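Local coordinates for protein kojibiose phosphorylase (PDB 6W0P) that belongs to glycoside hydrolase family 65, whose members join a beta-sandwich N-terminal domain to a helical catalytic domain and a small C-terminal beta domain, at residues F319-A324 / I664-I669; I334-L339 / H347-N352. All blocks are in the same frame, centred on the assembly; numbering follows the deposited sequence. Where two conformers were deposited one is given.

Contact 1 of 2, residues F319-A324 / I664-I669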
loop_
_atom_site.group_PDB
_atom_site.type_symbol
_atom_site.label_atom_id
_atom_site.label_comp_id
_atom_site.label_asym_id
_atom_site.label_seq_id
_atom_site.Cartn_x
_atom_site.Cartn_y
_atom_site.Cartn_z
ATOM N N PHE A 319 -38.632 -1.527 3.877
ATOM C CA PHE A 319 -38.786 -2.759 3.067
ATOM C C PHE A 319 -37.433 -3.455 2.926
ATOM O O PHE A 319 -37.359 -4.676 3.179
ATOM C CB PHE A 319 -39.448 -2.443 1.727
ATOM C CG PHE A 319 -39.547 -3.642 0.820
ATOM C CD1 PHE A 319 -40.593 -4.532 0.956
ATOM C CD2 PHE A 319 -38.571 -3.891 -0.121
ATOM C CE1 PHE A 319 -40.671 -5.650 0.144
ATOM C CE2 PHE A 319 -38.663 -4.997 -0.949
ATOM C CZ PHE A 319 -39.703 -5.878 -0.809
ATOM N N GLN A 320 -36.395 -2.715 2.531
ATOM C CA GLN A 320 -35.020 -3.258 2.329
ATOM C C GLN A 320 -34.383 -3.709 3.657
ATOM O O GLN A 320 -33.551 -4.652 3.640
ATOM C CB GLN A 320 -34.137 -2.227 1.619
ATOM C CG GLN A 320 -34.533 -1.984 0.168
ATOM C CD GLN A 320 -34.465 -3.240 -0.679
ATOM O OE1 GLN A 320 -33.909 -4.274 -0.286
ATOM N NE2 GLN A 320 -35.044 -3.159 -1.865
ATOM N N MET A 321 -34.693 -3.040 4.764
ATOM C CA MET A 321 -34.159 -3.425 6.095
ATOM C C MET A 321 -34.741 -4.793 6.454
ATOM O O MET A 321 -34.000 -5.610 6.959
ATOM C CB MET A 321 -34.505 -2.423 7.207
ATOM C CG MET A 321 -33.791 -1.072 7.097
ATOM S SD MET A 321 -32.010 -1.217 7.292
ATOM C CE MET A 321 -31.919 -1.315 9.080
ATOM N N ILE A 322 -36.021 -5.005 6.196
ATOM C CA ILE A 322 -36.749 -6.262 6.534
ATOM C C ILE A 322 -36.220 -7.371 5.603
ATOM O O ILE A 322 -36.093 -8.540 6.050
ATOM C CB ILE A 322 -38.289 -6.047 6.453
ATOM C CG1 ILE A 322 -38.769 -5.016 7.491
ATOM C CG2 ILE A 322 -38.991 -7.373 6.643
ATOM C CD1 ILE A 322 -40.174 -4.363 7.276
ATOM N N GLN A 323 -35.904 -7.028 4.355
ATOM C CA GLN A 323 -35.341 -7.971 3.340
ATOM C C GLN A 323 -33.911 -8.367 3.715
ATOM O O GLN A 323 -33.555 -9.558 3.545
ATOM C CB GLN A 323 -35.359 -7.360 1.938
ATOM C CG GLN A 323 -36.741 -7.374 1.287
ATOM C CD GLN A 323 -36.693 -7.393 -0.220
ATOM O OE1 GLN A 323 -37.404 -8.161 -0.846
ATOM N NE2 GLN A 323 -35.855 -6.555 -0.803
ATOM N N ALA A 324 -33.136 -7.424 4.239
ATOM C CA ALA A 324 -31.713 -7.646 4.573
ATOM C C ALA A 324 -31.555 -8.644 5.731
ATOM O O ALA A 324 -30.582 -9.413 5.702
ATOM C CB ALA A 324 -31.059 -6.327 4.892
ATOM N N ILE A 664 -27.752 -1.245 -3.473
ATOM C CA ILE A 664 -28.369 -0.273 -2.529
ATOM C C ILE A 664 -27.336 -0.028 -1.424
ATOM O O ILE A 664 -26.428 -0.903 -1.248
ATOM C CB ILE A 664 -29.712 -0.809 -1.993
ATOM C CG1 ILE A 664 -29.546 -2.068 -1.134
ATOM C CG2 ILE A 664 -30.684 -1.048 -3.131
ATOM C CD1 ILE A 664 -30.853 -2.605 -0.621
ATOM N N HIS A 665 -27.449 1.106 -0.738
ATOM C CA HIS A 665 -26.567 1.523 0.378
ATOM C C HIS A 665 -27.256 1.230 1.722
ATOM O O HIS A 665 -28.103 2.037 2.175
ATOM C CB HIS A 665 -26.220 2.998 0.241
ATOM C CG HIS A 665 -25.540 3.370 -1.021
ATOM N ND1 HIS A 665 -26.199 3.419 -2.206
ATOM C CD2 HIS A 665 -24.282 3.785 -1.260
ATOM C CE1 HIS A 665 -25.374 3.833 -3.137
ATOM N NE2 HIS A 665 -24.198 4.059 -2.586
ATOM N N MET A 666 -26.871 0.121 2.337
ATOM C CA MET A 666 -27.589 -0.472 3.482
ATOM C C MET A 666 -27.523 0.504 4.671
ATOM O O MET A 666 -28.556 0.764 5.279
ATOM C CB MET A 666 -26.942 -1.817 3.811
ATOM C CG MET A 666 -27.904 -2.893 4.235
ATOM S SD MET A 666 -29.330 -3.045 3.148
ATOM C CE MET A 666 -30.600 -2.628 4.337
ATOM N N THR A 667 -26.350 1.049 4.987
ATOM C CA THR A 667 -26.169 1.975 6.138
ATOM C C THR A 667 -26.993 3.246 5.905
ATOM O O THR A 667 -27.621 3.726 6.844
ATOM C CB THR A 667 -24.704 2.329 6.393
ATOM O OG1 THR A 667 -24.102 1.135 6.859
ATOM C CG2 THR A 667 -24.533 3.395 7.452
ATOM N N SER A 668 -26.987 3.758 4.689
ATOM C CA SER A 668 -27.774 4.949 4.299
ATOM C C SER A 668 -29.265 4.659 4.509
ATOM O O SER A 668 -29.991 5.543 5.028
ATOM C CB SER A 668 -27.480 5.365 2.894
ATOM O OG SER A 668 -28.540 6.200 2.450
ATOM N N ILE A 669 -29.690 3.444 4.181
ATOM C CA ILE A 669 -31.089 2.981 4.349
ATOM C C ILE A 669 -31.421 2.957 5.843
ATOM O O ILE A 669 -32.482 3.505 6.194
ATOM C CB ILE A 669 -31.282 1.630 3.625
ATOM C CG1 ILE A 669 -31.312 1.871 2.115
ATOM C CG2 ILE A 669 -32.537 0.900 4.082
ATOM C CD1 ILE A 669 -31.296 0.630 1.294
#
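Met666 reaches helix 308-324 with its terminal methyl, the atom through which three residues of that helix are met. Its CE lies 3.6 Å from Met321 SD and 3.8 Å from Ala324 CB, and it also rests against the backbone carbonyl oxygen of Gln320. The bends at chi2 (48°) and chi3 (-117°) turn the end of this flexible chain toward the helix, where the small Ala324 leaves room for it. Met321 crosses it obliquely, while Met321 and Ile669 run past each other in opposite directions, with Met321 CG 3.8 Å from Ile669 CG2. The other methyl of this isoleucine, CD1, packs on Gln320 CB at 4.0 Å.

The polar element is the amide of Gln320. Ile664 CD1 lies beside it, in van der Waals contact with Gln320 OE1 at 3.5 Å. That oxygen accepts a hydrogen bond from Gln323 NE2 (3.0 Å), one turn on, with the donor well above the carbonyl plane; Gln320 NE2 bonds weakly to Tyr316.

Helices 308-324 and 666-680 come early and late in the catalytic domain, an (alpha/alpha)6 barrel in this family, and their packing is consistent with closing it. Helix 282-300 packs on Phe319 and Ile322, and helix 351-361 on Met321 and Thr667.

Contact 2 of 2, residues I334-L339 / H347-N352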
loop_
_atom_site.group_PDB
_atom_site.type_symbol
_atom_site.label_atom_id
_atom_site.label_comp_id
_atom_site.label_asym_id
_atom_site.label_seq_id
_atom_site.Cartn_x
_atom_site.Cartn_y
_atom_site.Cartn_z
ATOM N N ILE A 334 -25.472 -8.631 7.815
ATOM C CA ILE A 334 -25.876 -7.606 6.817
ATOM C C ILE A 334 -24.614 -7.157 6.065
ATOM O O ILE A 334 -23.674 -6.670 6.726
ATOM C CB ILE A 334 -26.578 -6.441 7.542
ATOM C CG1 ILE A 334 -27.782 -6.943 8.344
ATOM C CG2 ILE A 334 -26.947 -5.343 6.571
ATOM C CD1 ILE A 334 -28.576 -5.872 9.025
ATOM N N GLY A 335 -24.602 -7.310 4.743
ATOM C CA GLY A 335 -23.606 -6.674 3.861
ATOM C C GLY A 335 -23.882 -5.178 3.656
ATOM O O GLY A 335 -25.057 -4.755 3.681
ATOM N N ALA A 336 -22.830 -4.410 3.382
ATOM C CA ALA A 336 -22.891 -2.970 3.061
ATOM C C ALA A 336 -23.846 -2.667 1.891
ATOM O O ALA A 336 -24.280 -1.498 1.808
ATOM C CB ALA A 336 -21.505 -2.460 2.764
ATOM N N LYS A 337 -24.129 -3.620 0.995
ATOM C CA LYS A 337 -25.193 -3.447 -0.039
ATOM C C LYS A 337 -26.205 -4.588 0.064
ATOM O O LYS A 337 -26.819 -4.930 -0.975
ATOM C CB LYS A 337 -24.606 -3.380 -1.454
ATOM C CG LYS A 337 -23.469 -2.384 -1.596
ATOM C CD LYS A 337 -23.126 -1.987 -3.000
ATOM C CE LYS A 337 -21.987 -0.995 -3.023
ATOM N NZ LYS A 337 -22.391 0.323 -2.473
ATOM N N GLY A 338 -26.416 -5.108 1.278
ATOM C CA GLY A 338 -27.225 -6.314 1.534
ATOM C C GLY A 338 -26.867 -7.398 0.525
ATOM O O GLY A 338 -25.655 -7.588 0.286
ATOM N N LEU A 339 -27.857 -8.048 -0.091
ATOM C CA LEU A 339 -27.574 -9.034 -1.166
ATOM C C LEU A 339 -28.072 -8.471 -2.494
ATOM O O LEU A 339 -28.829 -9.168 -3.181
ATOM C CB LEU A 339 -28.211 -10.376 -0.795
ATOM C CG LEU A 339 -27.663 -11.024 0.484
ATOM C CD1 LEU A 339 -28.320 -12.381 0.729
ATOM C CD2 LEU A 339 -26.150 -11.194 0.405
ATOM N N HIS A 347 -19.806 -7.897 2.530
ATOM C CA HIS A 347 -19.000 -7.753 3.782
ATOM C C HIS A 347 -19.791 -6.986 4.852
ATOM O O HIS A 347 -20.499 -6.061 4.481
ATOM C CB HIS A 347 -17.675 -7.016 3.562
ATOM C CG HIS A 347 -16.638 -7.822 2.863
ATOM N ND1 HIS A 347 -15.533 -7.231 2.281
ATOM C CD2 HIS A 347 -16.542 -9.152 2.646
ATOM C CE1 HIS A 347 -14.789 -8.164 1.725
ATOM N NE2 HIS A 347 -15.399 -9.362 1.934
ATOM N N ALA A 348 -19.659 -7.406 6.109
ATOM C CA ALA A 348 -20.081 -6.690 7.328
ATOM C C ALA A 348 -18.990 -5.688 7.676
ATOM O O ALA A 348 -17.785 -6.037 7.544
ATOM C CB ALA A 348 -20.288 -7.647 8.482
ATOM N N PHE A 349 -19.393 -4.499 8.110
ATOM C CA PHE A 349 -18.492 -3.450 8.643
ATOM C C PHE A 349 -18.980 -3.099 10.048
ATOM O O PHE A 349 -20.070 -3.567 10.442
ATOM C CB PHE A 349 -18.459 -2.248 7.697
ATOM C CG PHE A 349 -17.903 -2.532 6.323
ATOM C CD1 PHE A 349 -18.659 -3.193 5.366
ATOM C CD2 PHE A 349 -16.611 -2.154 5.990
ATOM C CE1 PHE A 349 -18.143 -3.442 4.103
ATOM C CE2 PHE A 349 -16.091 -2.436 4.737
ATOM C CZ PHE A 349 -16.859 -3.067 3.790
ATOM N N TRP A 350 -18.212 -2.278 10.772
ATOM C CA TRP A 350 -18.559 -1.799 12.137
ATOM C C TRP A 350 -19.941 -1.112 12.131
ATOM O O TRP A 350 -20.538 -1.058 13.229
ATOM C CB TRP A 350 -17.460 -0.864 12.636
ATOM C CG TRP A 350 -17.552 0.508 12.039
ATOM C CD1 TRP A 350 -17.426 0.857 10.723
ATOM C CD2 TRP A 350 -17.783 1.724 12.766
ATOM N NE1 TRP A 350 -17.581 2.207 10.585
ATOM C CE2 TRP A 350 -17.814 2.765 11.819
ATOM C CE3 TRP A 350 -17.994 2.024 14.117
ATOM C CZ2 TRP A 350 -18.009 4.097 12.196
ATOM C CZ3 TRP A 350 -18.191 3.339 14.487
ATOM C CH2 TRP A 350 -18.225 4.362 13.535
ATOM N N ASP A 351 -20.384 -0.645 10.937
ATOM C CA ASP A 351 -21.720 -0.047 10.622
ATOM C C ASP A 351 -22.859 -0.918 11.144
ATOM O O ASP A 351 -23.887 -0.342 11.552
ATOM C CB ASP A 351 -22.043 0.006 9.115
ATOM C CG ASP A 351 -21.094 0.816 8.264
ATOM O OD1 ASP A 351 -19.885 0.567 8.370
ATOM O OD2 ASP A 351 -21.587 1.710 7.517
ATOM N N ASN A 352 -22.698 -2.231 11.034
ATOM C CA ASN A 352 -23.731 -3.206 11.447
ATOM C C ASN A 352 -24.055 -2.922 12.908
ATOM O O ASN A 352 -25.227 -2.787 13.224
ATOM C CB ASN A 352 -23.297 -4.658 11.218
ATOM C CG ASN A 352 -23.372 -5.065 9.762
ATOM O OD1 ASN A 352 -23.588 -4.233 8.892
ATOM N ND2 ASN A 352 -23.241 -6.348 9.479
#
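Asn352 and Ile334 meet through the one side-chain hydrogen bond between the two segments. Asn352 ND2 donates to Ile334 O at 2.8 Å, with an N-H...O angle of 161°. The amide nitrogen lies in the carbonyl plane on a lone pair of that oxygen, and the oxygen in turn lies almost in the plane of the Asn352 amide, so both flat groups are well oriented for the bond. With CG beside its own backbone N (chi1 -76°), the short asparagine side chain carries its amide from the first turn of helix 351-361 back to the preceding loop. Ile334 CB packs against the same amide, 3.9 Å from Asn352 ND2, and beyond the contact its side chain touches Leu371 of helix 365-376.

The second bond is between backbones. Ala336 N donates to His347 O at 3.1 Å, and the CA of Gly335 adds a CH...O contact to the same oxygen at 3.2 Å. His347 O is therefore approached by two neighbouring residues. Glycine suits position 335 because a beta carbon there would crowd Gly338 O; Gly338 N closes a turn onto Gly335 O at 2.8 Å. The side chain of His347 leaves its backbone away from this loop, and its NE2 bonds to the backbone oxygen of His83.

Apolar contact is slight. Ala336 CB meets the Phe349 ring obliquely, 3.7 Å from CE1, where a single methyl fits beside the large ring.

The chemistry is thus mostly that of backbone carbonyls satisfied in a buried setting. Ile334 O receives an amide N-H and His347 O a peptide N-H, which ties the irregular 334-339 segment to the approach and first turn of helix 351-361 and probably helps to hold the course of the chain there.

Overall arrangement
The two contacts lie side by side in the central catalytic domain, their centres about 10 Å apart and each about 5 Å from the centre of the chain. Contact 2 is local, joining parts of the connection between helices 308-324 and 351-361, and is nested within the long loop closed by contact 1, whose segments are separated by 339 residues, 150 of them helical and almost none in strands. They also touch directly: the start of helix 666-680 is probably bonded to the 334-339 loop through Met666 N and Ala336 O (3.1 Å). Early and late parts of the helical domain are thereby brought together in its interior.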